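Local coordinates for putative extracellular solute-binding protein (Bordetella bronchiseptica, PDB 4P56), which binds mandelate, a small aromatic carboxylate, and probably delivers it in the periplasm to a TRAP transporter for uptake into the cell, at residues Pro148-Thr153 against Arg224-Phe229; Pro157-Gly162 against Glu289-Lys294; Gly166-Val171 against Val203-Phe208. All coordinates share one frame; numbering follows the deposited sequence.

Contact 1 of 3, residues Pro148-Thr153 against Arg224-Phe229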
ATOM      1  N   PRO A 148       8.507  -3.290  -2.243  1.00 11.56           N
ATOM      2  CA  PRO A 148       8.968  -2.683  -3.485  1.00 11.75           C
ATOM      3  C   PRO A 148       8.064  -3.076  -4.644  1.00  8.63           C
ATOM      4  O   PRO A 148       7.799  -4.268  -4.837  1.00 11.76           O
ATOM      5  CB  PRO A 148      10.348  -3.313  -3.705  1.00 15.66           C
ATOM      6  CG  PRO A 148      10.766  -3.849  -2.407  1.00 19.03           C
ATOM      7  CD  PRO A 148       9.564  -4.061  -1.559  1.00 10.56           C
ATOM      8  N   GLY A 149       7.616  -2.084  -5.399  1.00  8.15           N
ATOM      9  CA  GLY A 149       6.777  -2.321  -6.567  1.00  7.95           C
ATOM     10  C   GLY A 149       7.617  -2.852  -7.718  1.00 10.43           C
ATOM     11  O   GLY A 149       8.783  -2.470  -7.915  1.00  9.92           O
ATOM     12  N   ILE A 150       7.015  -3.747  -8.477  1.00 10.14           N
ATOM     13  CA  ILE A 150       7.683  -4.394  -9.597  1.00 12.33           C
ATOM     14  C   ILE A 150       6.888  -4.156 -10.870  1.00 12.77           C
ATOM     15  O   ILE A 150       5.662  -4.071 -10.834  1.00 12.12           O
ATOM     16  CB  ILE A 150       7.741  -5.899  -9.347  1.00  9.65           C
ATOM     17  CG1 ILE A 150       8.653  -6.166  -8.145  1.00 10.65           C
ATOM     18  CG2 ILE A 150       8.233  -6.606 -10.616  1.00 11.51           C
ATOM     19  CD1 ILE A 150       8.685  -7.622  -7.665  1.00 10.39           C
ATOM     20  N   ALA A 151       7.576  -4.049 -12.003  1.00 11.38           N
ATOM     21  CA  ALA A 151       6.879  -3.933 -13.263  1.00 10.02           C
ATOM     22  C   ALA A 151       6.690  -5.313 -13.895  1.00 11.50           C
ATOM     23  O   ALA A 151       7.635  -5.887 -14.453  1.00 12.58           O
ATOM     24  CB  ALA A 151       7.642  -3.001 -14.227  1.00 14.81           C
ATOM     25  N   PHE A 152       5.463  -5.828 -13.826  1.00 10.99           N
ATOM     26  CA  PHE A 152       5.136  -7.127 -14.420  1.00 12.97           C
ATOM     27  C   PHE A 152       4.429  -6.958 -15.763  1.00 15.73           C
ATOM     28  O   PHE A 152       3.506  -6.130 -15.906  1.00 15.49           O
ATOM     29  CB  PHE A 152       4.178  -7.908 -13.523  1.00 12.27           C
ATOM     30  CG  PHE A 152       4.754  -8.338 -12.217  1.00 10.63           C
ATOM     31  CD1 PHE A 152       5.676  -9.369 -12.153  1.00 10.96           C
ATOM     32  CD2 PHE A 152       4.322  -7.749 -11.031  1.00  9.62           C
ATOM     33  CE1 PHE A 152       6.184  -9.800 -10.942  1.00 15.75           C
ATOM     34  CE2 PHE A 152       4.831  -8.190  -9.798  1.00 13.19           C
ATOM     35  CZ  PHE A 152       5.749  -9.213  -9.751  1.00 11.24           C
ATOM     36  N   THR A 153       4.827  -7.764 -16.747  1.00 12.32           N
ATOM     37  CA  THR A 153       4.136  -7.752 -18.032  1.00 12.66           C
ATOM     38  C   THR A 153       3.900  -9.158 -18.564  1.00 16.79           C
ATOM     39  O   THR A 153       4.620 -10.106 -18.245  1.00 15.17           O
ATOM     40  CB  THR A 153       4.919  -7.020 -19.081  1.00 18.72           C
ATOM     41  OG1 THR A 153       6.233  -7.570 -19.121  1.00 15.12           O
ATOM     42  CG2 THR A 153       4.983  -5.545 -18.762  1.00 13.57           C
ATOM     43  N   ARG A 224       4.754 -13.303 -17.788  1.00 15.60           N
ATOM     44  CA  ARG A 224       6.014 -13.953 -18.153  1.00 16.76           C
ATOM     45  C   ARG A 224       7.258 -13.068 -17.992  1.00 16.31           C
ATOM     46  O   ARG A 224       8.365 -13.499 -18.309  1.00 17.37           O
ATOM     47  CB  ARG A 224       5.980 -14.447 -19.610  1.00 18.06           C
ATOM     48  CG  ARG A 224       4.778 -15.300 -19.960  1.00 31.89           C
ATOM     49  CD  ARG A 224       4.715 -16.577 -19.137  1.00 36.19           C
ATOM     50  NE  ARG A 224       5.962 -17.333 -19.190  1.00 43.92           N
ATOM     51  CZ  ARG A 224       6.234 -18.337 -20.028  1.00 46.41           C
ATOM     52  NH1 ARG A 224       5.343 -18.763 -20.927  1.00 39.21           N
ATOM     53  NH2 ARG A 224       7.417 -18.935 -19.955  1.00 49.03           N
ATOM     54  N   HIS A 225       7.076 -11.836 -17.525  1.00 17.05           N
ATOM     55  CA  HIS A 225       8.174 -10.875 -17.477  1.00 16.26           C
ATOM     56  C   HIS A 225       8.054 -10.017 -16.237  1.00 18.30           C
ATOM     57  O   HIS A 225       6.952  -9.638 -15.839  1.00 14.62           O
ATOM     58  CB  HIS A 225       8.146  -9.984 -18.716  1.00 15.81           C
ATOM     59  CG  HIS A 225       8.260 -10.742 -20.007  1.00 16.68           C
ATOM     60  ND1 HIS A 225       9.469 -11.044 -20.597  1.00 17.25           N
ATOM     61  CD2 HIS A 225       7.307 -11.246 -20.828  1.00 21.55           C
ATOM     62  CE1 HIS A 225       9.256 -11.713 -21.718  1.00 18.40           C
ATOM     63  NE2 HIS A 225       7.954 -11.862 -21.874  1.00 18.86           N
ATOM     64  N   ALA A 226       9.182  -9.748 -15.602  1.00 13.50           N
ATOM     65  CA  ALA A 226       9.203  -8.872 -14.433  1.00 16.86           C
ATOM     66  C   ALA A 226      10.508  -8.097 -14.403  1.00 14.35           C
ATOM     67  O   ALA A 226      11.584  -8.684 -14.600  1.00 16.37           O
ATOM     68  CB  ALA A 226       9.070  -9.695 -13.137  1.00 12.52           C
ATOM     69  N   THR A 227      10.419  -6.804 -14.097  1.00 14.87           N
ATOM     70  CA  THR A 227      11.609  -5.972 -13.900  1.00 13.79           C
ATOM     71  C   THR A 227      11.571  -5.371 -12.523  1.00 14.12           C
ATOM     72  O   THR A 227      10.616  -4.706 -12.151  1.00 15.28           O
ATOM     73  CB  THR A 227      11.718  -4.866 -14.956  1.00 15.62           C
ATOM     74  OG1 THR A 227      11.822  -5.494 -16.245  1.00 16.04           O
ATOM     75  CG2 THR A 227      12.968  -3.992 -14.698  1.00 14.61           C
ATOM     76  N   GLU A 228      12.603  -5.661 -11.751  1.00 16.26           N
ATOM     77  CA  GLU A 228      12.702  -5.180 -10.389  1.00 13.15           C
ATOM     78  C   GLU A 228      13.641  -4.002 -10.367  1.00 15.65           C
ATOM     79  O   GLU A 228      14.530  -3.891 -11.202  1.00 14.68           O
ATOM     80  CB  GLU A 228      13.246  -6.267  -9.476  1.00 18.51           C
ATOM     81  CG  GLU A 228      12.364  -7.491  -9.359  1.00 18.56           C
ATOM     82  CD  GLU A 228      12.942  -8.451  -8.362  1.00 18.19           C
ATOM     83  OE1 GLU A 228      13.722  -9.322  -8.779  1.00 17.43           O
ATOM     84  OE2 GLU A 228      12.675  -8.293  -7.144  1.00 17.71           O
ATOM     85  N   PHE A 229      13.435  -3.136  -9.382  1.00 17.37           N
ATOM     86  CA  PHE A 229      14.183  -1.902  -9.249  1.00 17.82           C
ATOM     87  C   PHE A 229      14.653  -1.787  -7.804  1.00 12.83           C
ATOM     88  O   PHE A 229      13.885  -2.062  -6.882  1.00 13.57           O
ATOM     89  CB  PHE A 229      13.246  -0.731  -9.522  1.00 14.40           C
ATOM     90  CG  PHE A 229      12.837  -0.586 -10.961  1.00 17.59           C
ATOM     91  CD1 PHE A 229      11.795  -1.333 -11.478  1.00 15.77           C
ATOM     92  CD2 PHE A 229      13.490   0.313 -11.786  1.00 18.26           C
ATOM     93  CE1 PHE A 229      11.417  -1.193 -12.784  1.00 16.35           C
ATOM     94  CE2 PHE A 229      13.119   0.449 -13.090  1.00 18.85           C
ATOM     95  CZ  PHE A 229      12.065  -0.301 -13.588  1.00 14.60           C
TER
HETATM   96  O   HOH W   1      11.181  -3.723  -7.607  1.00 11.97           O

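Contact 2 of 3, residues Pro157-Gly162 against Glu289-Lys294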
ATOM      1  N   PRO A 157       9.024  -7.599 -22.493  1.00 19.83           N
ATOM      2  CA  PRO A 157      10.054  -7.329 -21.495  1.00 23.11           C
ATOM      3  C   PRO A 157      10.292  -5.845 -21.327  1.00 21.47           C
ATOM      4  O   PRO A 157      10.106  -5.054 -22.263  1.00 25.34           O
ATOM      5  CB  PRO A 157      11.295  -8.006 -22.069  1.00 26.18           C
ATOM      6  CG  PRO A 157      11.072  -8.043 -23.540  1.00 30.26           C
ATOM      7  CD  PRO A 157       9.587  -8.163 -23.736  1.00 26.06           C
ATOM      8  N   VAL A 158      10.671  -5.463 -20.116  1.00 16.85           N
ATOM      9  CA  VAL A 158      11.005  -4.075 -19.827  1.00 15.76           C
ATOM     10  C   VAL A 158      12.467  -3.994 -19.415  1.00 17.85           C
ATOM     11  O   VAL A 158      12.809  -4.253 -18.265  1.00 21.14           O
ATOM     12  CB  VAL A 158      10.137  -3.485 -18.690  1.00 18.52           C
ATOM     13  CG1 VAL A 158      10.508  -2.011 -18.454  1.00 15.41           C
ATOM     14  CG2 VAL A 158       8.660  -3.607 -19.017  1.00 23.17           C
ATOM     15  N   LYS A 159      13.321  -3.627 -20.362  1.00 22.08           N
ATOM     16  CA  LYS A 159      14.752  -3.526 -20.127  1.00 25.46           C
ATOM     17  C   LYS A 159      15.306  -2.122 -20.412  1.00 29.35           C
ATOM     18  O   LYS A 159      16.356  -1.777 -19.902  1.00 28.49           O
ATOM     19  CB  LYS A 159      15.486  -4.569 -20.977  1.00 24.65           C
ATOM     20  CG  LYS A 159      15.209  -6.012 -20.523  1.00 25.70           C
ATOM     21  CD  LYS A 159      15.788  -7.056 -21.486  1.00 32.49           C
ATOM     22  CE  LYS A 159      14.839  -7.328 -22.637  1.00 41.23           C
ATOM     23  NZ  LYS A 159      15.357  -8.327 -23.625  1.00 52.70           N
ATOM     24  N   GLN A 160      14.600  -1.325 -21.216  1.00 27.35           N
ATOM     25  CA  GLN A 160      14.997   0.067 -21.462  1.00 17.95           C
ATOM     26  C   GLN A 160      13.765   0.964 -21.383  1.00 17.11           C
ATOM     27  O   GLN A 160      12.646   0.481 -21.517  1.00 16.45           O
ATOM     28  CB  GLN A 160      15.652   0.211 -22.817  1.00 20.87           C
ATOM     29  CG  GLN A 160      14.650   0.111 -23.955  1.00 30.20           C
ATOM     30  CD  GLN A 160      15.312  -0.028 -25.313  1.00 41.15           C
ATOM     31  OE1 GLN A 160      15.810   0.946 -25.877  1.00 46.71           O
ATOM     32  NE2 GLN A 160      15.323  -1.250 -25.844  1.00 41.15           N
ATOM     33  N   ILE A 161      13.969   2.258 -21.151  1.00 23.16           N
ATOM     34  CA  ILE A 161      12.853   3.160 -20.809  1.00 19.20           C
ATOM     35  C   ILE A 161      11.772   3.113 -21.901  1.00 19.99           C
ATOM     36  O   ILE A 161      10.573   3.144 -21.610  1.00 18.84           O
ATOM     37  CB  ILE A 161      13.354   4.614 -20.544  1.00 16.94           C
ATOM     38  CG1 ILE A 161      12.212   5.542 -20.076  1.00 17.51           C
ATOM     39  CG2 ILE A 161      13.989   5.198 -21.782  1.00 18.94           C
ATOM     40  CD1 ILE A 161      11.779   5.324 -18.667  1.00 20.99           C
ATOM     41  N   GLY A 162      12.206   2.997 -23.151  1.00 20.76           N
ATOM     42  CA  GLY A 162      11.292   2.983 -24.271  1.00 22.78           C
ATOM     43  C   GLY A 162      10.327   1.806 -24.261  1.00 20.99           C
ATOM     44  O   GLY A 162       9.270   1.888 -24.877  1.00 18.49           O
ATOM     45  N   GLU A 289      10.198 -19.578 -15.329  1.00 26.57           N
ATOM     46  CA  GLU A 289       9.135 -19.394 -16.307  1.00 35.45           C
ATOM     47  C   GLU A 289       8.902 -17.902 -16.567  1.00 37.51           C
ATOM     48  O   GLU A 289       8.429 -17.499 -17.623  1.00 40.92           O
ATOM     49  CB  GLU A 289       7.872 -20.134 -15.861  1.00 29.38           C
ATOM     50  CG  GLU A 289       8.222 -21.536 -15.282  1.00 44.00           C
ATOM     51  CD  GLU A 289       7.228 -22.634 -15.620  1.00 53.26           C
ATOM     52  OE1 GLU A 289       6.306 -22.400 -16.429  1.00 57.84           O
ATOM     53  OE2 GLU A 289       7.382 -23.753 -15.075  1.00 60.63           O
ATOM     54  N   ILE A 290       9.279 -17.084 -15.602  1.00 23.70           N
ATOM     55  CA  ILE A 290       9.270 -15.647 -15.772  1.00 22.23           C
ATOM     56  C   ILE A 290      10.656 -15.206 -16.169  1.00 22.22           C
ATOM     57  O   ILE A 290      11.627 -15.682 -15.592  1.00 22.59           O
ATOM     58  CB  ILE A 290       8.915 -14.970 -14.454  1.00 20.80           C
ATOM     59  CG1 ILE A 290       7.458 -15.263 -14.112  1.00 21.05           C
ATOM     60  CG2 ILE A 290       9.125 -13.467 -14.535  1.00 19.39           C
ATOM     61  CD1 ILE A 290       7.089 -14.854 -12.685  1.00 20.19           C
ATOM     62  N   GLU A 291      10.753 -14.322 -17.160  1.00 25.30           N
ATOM     63  CA  GLU A 291      12.038 -13.698 -17.476  1.00 22.27           C
ATOM     64  C   GLU A 291      12.264 -12.537 -16.529  1.00 20.68           C
ATOM     65  O   GLU A 291      11.630 -11.482 -16.620  1.00 19.68           O
ATOM     66  CB  GLU A 291      12.116 -13.208 -18.917  1.00 27.62           C
ATOM     67  CG  GLU A 291      13.486 -12.619 -19.249  1.00 23.86           C
ATOM     68  CD  GLU A 291      13.581 -12.012 -20.638  1.00 38.61           C
ATOM     69  OE1 GLU A 291      12.579 -12.045 -21.391  1.00 28.04           O
ATOM     70  OE2 GLU A 291      14.679 -11.514 -20.985  1.00 44.94           O
ATOM     71  N   LEU A 292      13.204 -12.724 -15.615  1.00 20.71           N
ATOM     72  CA  LEU A 292      13.384 -11.797 -14.518  1.00 19.54           C
ATOM     73  C   LEU A 292      14.521 -10.811 -14.810  1.00 20.89           C
ATOM     74  O   LEU A 292      15.659 -11.212 -15.044  1.00 21.18           O
ATOM     75  CB  LEU A 292      13.700 -12.601 -13.267  1.00 19.85           C
ATOM     76  CG  LEU A 292      13.862 -11.787 -11.985  1.00 19.06           C
ATOM     77  CD1 LEU A 292      12.593 -10.998 -11.655  1.00 19.53           C
ATOM     78  CD2 LEU A 292      14.232 -12.711 -10.809  1.00 19.94           C
ATOM     79  N   VAL A 293      14.214  -9.521 -14.782  1.00 18.81           N
ATOM     80  CA  VAL A 293      15.199  -8.489 -15.095  1.00 19.30           C
ATOM     81  C   VAL A 293      15.496  -7.668 -13.851  1.00 18.70           C
ATOM     82  O   VAL A 293      14.588  -7.376 -13.064  1.00 17.45           O
ATOM     83  CB  VAL A 293      14.673  -7.569 -16.226  1.00 19.15           C
ATOM     84  CG1 VAL A 293      15.641  -6.429 -16.518  1.00 20.45           C
ATOM     85  CG2 VAL A 293      14.429  -8.376 -17.471  1.00 20.28           C
ATOM     86  N   LYS A 294      16.768  -7.335 -13.649  1.00 19.78           N
ATOM     87  CA  LYS A 294      17.141  -6.303 -12.685  1.00 19.57           C
ATOM     88  C   LYS A 294      17.390  -5.035 -13.483  1.00 21.46           C
ATOM     89  O   LYS A 294      18.246  -5.009 -14.358  1.00 21.33           O
ATOM     90  CB  LYS A 294      18.391  -6.676 -11.897  1.00 25.13           C
ATOM     91  CG  LYS A 294      18.816  -5.606 -10.880  1.00 29.42           C
ATOM     92  CD  LYS A 294      19.873  -6.158  -9.914  1.00 35.20           C
ATOM     93  CE  LYS A 294      20.326  -5.144  -8.864  1.00 43.71           C
ATOM     94  NZ  LYS A 294      21.339  -4.167  -9.369  1.00 45.69           N
TER

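Contact 3 of 3, residues Gly166-Val171 against Val203-Phe208. With RMN ((R)-mandelic acid), chain D.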
ATOM      1  N   GLY A 166       3.387   2.942 -24.341  1.00 24.30           N
ATOM      2  CA  GLY A 166       2.176   2.333 -24.850  1.00 23.13           C
ATOM      3  C   GLY A 166       1.637   1.137 -24.079  1.00 29.50           C
ATOM      4  O   GLY A 166       0.511   0.718 -24.350  1.00 27.18           O
ATOM      5  N   LEU A 167       2.393   0.572 -23.134  1.00 14.00           N
ATOM      6  CA  LEU A 167       1.867  -0.546 -22.356  1.00 16.02           C
ATOM      7  C   LEU A 167       0.691  -0.103 -21.506  1.00 12.71           C
ATOM      8  O   LEU A 167       0.758   0.908 -20.787  1.00 17.81           O
ATOM      9  CB  LEU A 167       2.907  -1.142 -21.426  1.00 17.46           C
ATOM     10  CG  LEU A 167       4.206  -1.639 -22.038  1.00 24.28           C
ATOM     11  CD1 LEU A 167       5.084  -2.234 -20.935  1.00 18.76           C
ATOM     12  CD2 LEU A 167       3.904  -2.664 -23.128  1.00 27.94           C
ATOM     13  N   LYS A 168      -0.367  -0.900 -21.555  1.00 12.86           N
ATOM     14  CA  LYS A 168      -1.528  -0.685 -20.718  1.00 13.71           C
ATOM     15  C   LYS A 168      -1.288  -1.424 -19.416  1.00 13.93           C
ATOM     16  O   LYS A 168      -1.258  -2.670 -19.363  1.00 12.62           O
ATOM     17  CB  LYS A 168      -2.794  -1.158 -21.430  1.00 12.90           C
ATOM     18  CG  LYS A 168      -3.045  -0.471 -22.743  1.00 13.87           C
ATOM     19  CD  LYS A 168      -4.362  -0.912 -23.381  1.00 18.13           C
ATOM     20  CE  LYS A 168      -4.569  -0.289 -24.770  1.00 24.18           C
ATOM     21  NZ  LYS A 168      -3.509  -0.737 -25.708  1.00 30.63           N
ATOM     22  N   ILE A 169      -1.068  -0.650 -18.364  1.00 10.68           N
ATOM     23  CA  ILE A 169      -0.643  -1.198 -17.087  1.00  9.97           C
ATOM     24  C   ILE A 169      -1.675  -0.976 -15.998  1.00 16.90           C
ATOM     25  O   ILE A 169      -2.018   0.169 -15.665  1.00 13.69           O
ATOM     26  CB  ILE A 169       0.662  -0.528 -16.610  1.00 12.67           C
ATOM     27  CG1 ILE A 169       1.797  -0.734 -17.627  1.00 12.76           C
ATOM     28  CG2 ILE A 169       1.084  -1.125 -15.275  1.00 10.23           C
ATOM     29  CD1 ILE A 169       2.161  -2.218 -17.864  1.00 14.52           C
ATOM     30  N   ARG A 170      -2.172  -2.071 -15.435  1.00 11.23           N
ATOM     31  CA  ARG A 170      -3.063  -1.976 -14.294  1.00 13.08           C
ATOM     32  C   ARG A 170      -2.293  -1.393 -13.117  1.00 13.43           C
ATOM     33  O   ARG A 170      -1.315  -1.977 -12.646  1.00  9.99           O
ATOM     34  CB  ARG A 170      -3.574  -3.378 -13.931  1.00 12.32           C
ATOM     35  CG  ARG A 170      -4.839  -3.427 -13.081  1.00 11.83           C
ATOM     36  CD  ARG A 170      -4.770  -2.792 -11.680  1.00 12.94           C
ATOM     37  NE  ARG A 170      -3.538  -3.029 -10.947  1.00 16.66           N
ATOM     38  CZ  ARG A 170      -3.354  -2.772  -9.646  1.00 12.88           C
ATOM     39  NH1 ARG A 170      -4.343  -2.339  -8.868  1.00  7.15           N
ATOM     40  NH2 ARG A 170      -2.164  -2.983  -9.109  1.00 15.13           N
ATOM     41  N   VAL A 171      -2.738  -0.245 -12.627  1.00 12.98           N
ATOM     42  CA  VAL A 171      -2.190   0.334 -11.421  1.00  9.79           C
ATOM     43  C   VAL A 171      -3.285   0.609 -10.393  1.00  7.08           C
ATOM     44  O   VAL A 171      -4.446   0.764 -10.743  1.00  7.36           O
ATOM     45  CB  VAL A 171      -1.462   1.659 -11.747  1.00 12.81           C
ATOM     46  CG1 VAL A 171      -0.302   1.405 -12.709  1.00 13.98           C
ATOM     47  CG2 VAL A 171      -2.433   2.652 -12.371  1.00  7.73           C
ATOM     48  N   VAL A 203      -6.832  -7.118 -21.787  1.00 15.61           N
ATOM     49  CA  VAL A 203      -7.104  -5.687 -21.769  1.00 17.87           C
ATOM     50  C   VAL A 203      -5.855  -4.951 -21.326  1.00 15.27           C
ATOM     51  O   VAL A 203      -5.448  -3.981 -21.958  1.00 12.42           O
ATOM     52  CB  VAL A 203      -8.252  -5.327 -20.819  1.00 18.80           C
ATOM     53  CG1 VAL A 203      -8.383  -3.804 -20.679  1.00 14.05           C
ATOM     54  CG2 VAL A 203      -9.570  -5.966 -21.303  1.00 16.46           C
ATOM     55  N   ALA A 204      -5.237  -5.436 -20.245  1.00 15.83           N
ATOM     56  CA  ALA A 204      -3.980  -4.896 -19.759  1.00 11.07           C
ATOM     57  C   ALA A 204      -2.792  -5.711 -20.259  1.00 16.23           C
ATOM     58  O   ALA A 204      -2.913  -6.929 -20.410  1.00 15.91           O
ATOM     59  CB  ALA A 204      -3.992  -4.879 -18.260  1.00 13.60           C
ATOM     60  N   ASP A 205      -1.671  -5.021 -20.530  1.00 12.44           N
ATOM     61  CA  ASP A 205      -0.412  -5.632 -20.953  1.00 13.47           C
ATOM     62  C   ASP A 205       0.436  -6.017 -19.765  1.00 12.01           C
ATOM     63  O   ASP A 205       1.458  -6.709 -19.908  1.00 15.46           O
ATOM     64  CB  ASP A 205       0.418  -4.626 -21.756  1.00 13.27           C
ATOM     65  CG  ASP A 205      -0.233  -4.248 -23.044  1.00 17.69           C
ATOM     66  OD1 ASP A 205      -0.524  -5.161 -23.846  1.00 17.70           O
ATOM     67  OD2 ASP A 205      -0.466  -3.041 -23.243  1.00 17.26           O
ATOM     68  N   GLY A 206       0.057  -5.514 -18.595  1.00 14.30           N
ATOM     69  CA  GLY A 206       0.913  -5.634 -17.445  1.00  9.66           C
ATOM     70  C   GLY A 206       0.294  -5.013 -16.214  1.00  8.93           C
ATOM     71  O   GLY A 206      -0.863  -4.574 -16.223  1.00 11.05           O
ATOM     72  N   VAL A 207       1.058  -5.055 -15.129  1.00  9.93           N
ATOM     73  CA  VAL A 207       0.559  -4.644 -13.826  1.00  8.41           C
ATOM     74  C   VAL A 207       1.707  -4.201 -12.958  1.00 12.52           C
ATOM     75  O   VAL A 207       2.801  -4.767 -13.026  1.00 11.81           O
ATOM     76  CB  VAL A 207      -0.259  -5.765 -13.116  1.00  8.23           C
ATOM     77  CG1 VAL A 207       0.546  -7.034 -12.952  1.00 11.29           C
ATOM     78  CG2 VAL A 207      -0.740  -5.295 -11.751  1.00 10.79           C
ATOM     79  N   PHE A 208       1.462  -3.158 -12.181  1.00  9.46           N
ATOM     80  CA  PHE A 208       2.417  -2.711 -11.166  1.00  6.88           C
ATOM     81  C   PHE A 208       1.894  -3.339  -9.874  1.00 12.02           C
ATOM     82  O   PHE A 208       0.781  -3.042  -9.437  1.00  6.70           O
ATOM     83  CB  PHE A 208       2.460  -1.161 -11.042  1.00  7.15           C
ATOM     84  CG  PHE A 208       3.295  -0.457 -12.097  1.00  6.86           C
ATOM     85  CD1 PHE A 208       3.893  -1.142 -13.125  1.00  7.28           C
ATOM     86  CD2 PHE A 208       3.467   0.948 -12.050  1.00  8.94           C
ATOM     87  CE1 PHE A 208       4.652  -0.476 -14.071  1.00 10.10           C
ATOM     88  CE2 PHE A 208       4.217   1.599 -12.976  1.00 10.41           C
ATOM     89  CZ  PHE A 208       4.815   0.883 -14.000  1.00 13.35           C
TER
HETATM   90  C1  RMN D 401      -2.563  -3.157  -3.680  1.00 12.00           C
HETATM   91  C2  RMN D 401      -3.632  -3.592  -2.911  1.00 11.00           C
HETATM   92  C3  RMN D 401      -3.651  -4.874  -2.393  1.00 11.09           C
HETATM   93  C4  RMN D 401      -2.619  -5.755  -2.669  1.00 16.28           C
HETATM   94  C5  RMN D 401      -1.549  -5.328  -3.451  1.00 17.20           C
HETATM   95  C6  RMN D 401      -1.529  -4.034  -3.946  1.00 18.17           C
HETATM   96  C7  RMN D 401      -2.555  -1.768  -4.258  1.00 16.67           C
HETATM   97  C10 RMN D 401      -2.839  -1.858  -5.727  1.00  7.00           C
HETATM   98  O8  RMN D 401      -1.330  -1.149  -4.153  1.00 25.74           O
HETATM   99  O11 RMN D 401      -1.905  -2.000  -6.589  1.00 12.19           O
HETATM  100  O12 RMN D 401      -4.044  -1.852  -6.119  1.00 11.61           O
HETATM  101  O   HOH W   2       0.486  -1.794 -25.744  1.00 37.63           O
HETATM  102  O   HOH W   3      -2.335  -3.340 -25.294  1.00 30.89           O

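Contact 1 of 3, residues Pro148-Thr153 against Arg224-Phe229
Strands 149-153 and 225-228 run antiparallel, their N-to-C directions 162° apart, with Ala151 and Thr227 as a hydrogen-bonded pair: Ala151 N reaches Thr227 O at 3.1 Å and Thr227 N returns to Ala151 O at 3.0 Å. At the far end Arg224 and His225 both face Thr153, a classic beta bulge. Thr153 N bonds His225 O, whereas Thr153 O takes Arg224 N at 3.2 Å and, weakly, His225 N. Beyond the Ala151-Thr227 pair, one water bridges Gly149 O and Phe229 N.

Phe152 and Ala226 form the non-hydrogen-bonded pair, CA atoms 4.4 Å apart. On their face the Phe152 ring lies against Ala226 CB, 3.5 Å from CD1, a place suited to a small alanine. Ile150 CG2, anti to its backbone N because chi1 is -66°, sits over the centre of the same ring and 3.4 Å from Thr227 O. Beyond it, the extended Glu228 chain lies alongside Ile150 and ends in a salt bridge to Arg282. On the other face, Ala151 CB meets the edge of the Phe229 ring, and Thr153 OG1, hydrogen-bonded to Lys156 O, packs on His225 CB.

Strand 206-210 flanks strand 149-153, strand 291-294 flanks 225-228, and helix 211-216 packs on Ile150 and Phe152.

Contact 2 of 3, residues Pro157-Gly162 against Glu289-Lys294
Lys159 lays the aliphatic part of its chain across Val293, joining the loop between strands 149-153 and 168-171 to an edge strand, 291-294, of the six-stranded mixed sheet in this family 7 solute-binding protein. The contact is surface packing; the backbone of strand 291-294 pairs instead with Arg224 and strand 225-228.

The lysine meets the valine at about a right angle. Its CG rests against both branches of Val293, 3.9 Å from CG2 and 4.0 Å from CG1. With chi1 at 176°, Val293 CG1 lies anti to its backbone N and CG2 anti to its carbonyl carbon, and the fork between them receives the methylene. Val293 CG1 also comes to 4.0 Å from Val158 O, a carbonyl hydrogen-bonded to Thr227 OG1 of the adjacent strand. A valine suits this place, because its short, branched side chain offers two methyls to the loop.

Beyond CG the lysine bends at chi3 (-85°), which carries its amine along the strand toward Glu291. That glutamate leaves its strand fully extended, CG anti to the backbone N, and crosses the lysine at about a right angle. Lysine suits this exposed place because its methylene packs on Val293 while its amine remains at the surface. Pro157 CB approaches the carboxylate at Glu291 OE1 (4.3 Å). Lys159 NZ stops 4.2 Å from Glu291 OE2, too far for a salt bridge, though the two charges probably attract.

Contact 3 of 3, residues Gly166-Val171 against Val203-Phe208
Arg170 leaves its strand with CG roughly anti to the backbone N (chi1 -161°), then bends at chi2 and chi3, carrying its guanidinium past Val207 CG2 to the ligand. It stands on one of two neighbouring parallel strands, 168-171 and 206-210, of the six-stranded mixed sheet and lines the mandelate pocket of this TRAP solute-binding protein. The carboxylate lies at the guanidinium edge in a bidentate pair of hydrogen bonds, for which arginine's two terminal nitrogens are suited: NH1 bonds RMN O12 at 2.8 Å and NH2 bonds RMN O11 at 2.7 Å. Tyr94 and Asp236 also bond the ligand. NH2 makes a weak bond to Phe208 O, Lys190 O holds NH1, and Phe209 adds a cation-pi contact; NE, against Val207 CG2, is buried without a polar partner in the model.

The strands pair through Arg170 N to Gly206 O and, nearly straight, Phe208 N to Arg170 O. Ile169 CD1 packs 3.7 Å from Gly206 CA, a close approach that suits glycine, which has no side chain. Ile169 CG2 sits over the Phe208 ring, 4.0 Å from its centroid.

At the solvent end, a water accepts from Lys168 NZ and lies near Asp205 OD2, whose anti lone pair takes Lys168 N at 2.7 Å, with an angle of 176° at the hydrogen.

All three contacts belong to one six-stranded mixed sheet, ordered 186-189, 168-171, 206-210, 149-153, 225-228, 291-294. Contact 3 joins the second and third strands, contact 1 the fourth and fifth, and contact 2 sets a loop against the last. Centres of contacts 1 and 2 lie about 7 Å apart, those of 1 and 3 about 11 Å, and those of 2 and 3 about 14 Å. Along the chain, both segments of contact 3 fall between those of contact 1 and of contact 2, whose segments alternate. A probable hydrogen bond from Val207 N to Phe152 O joins contacts 1 and 3. From the strand of the ligand-binding arginine, the sheet continues through contact 1 to the surface packing of contact 2.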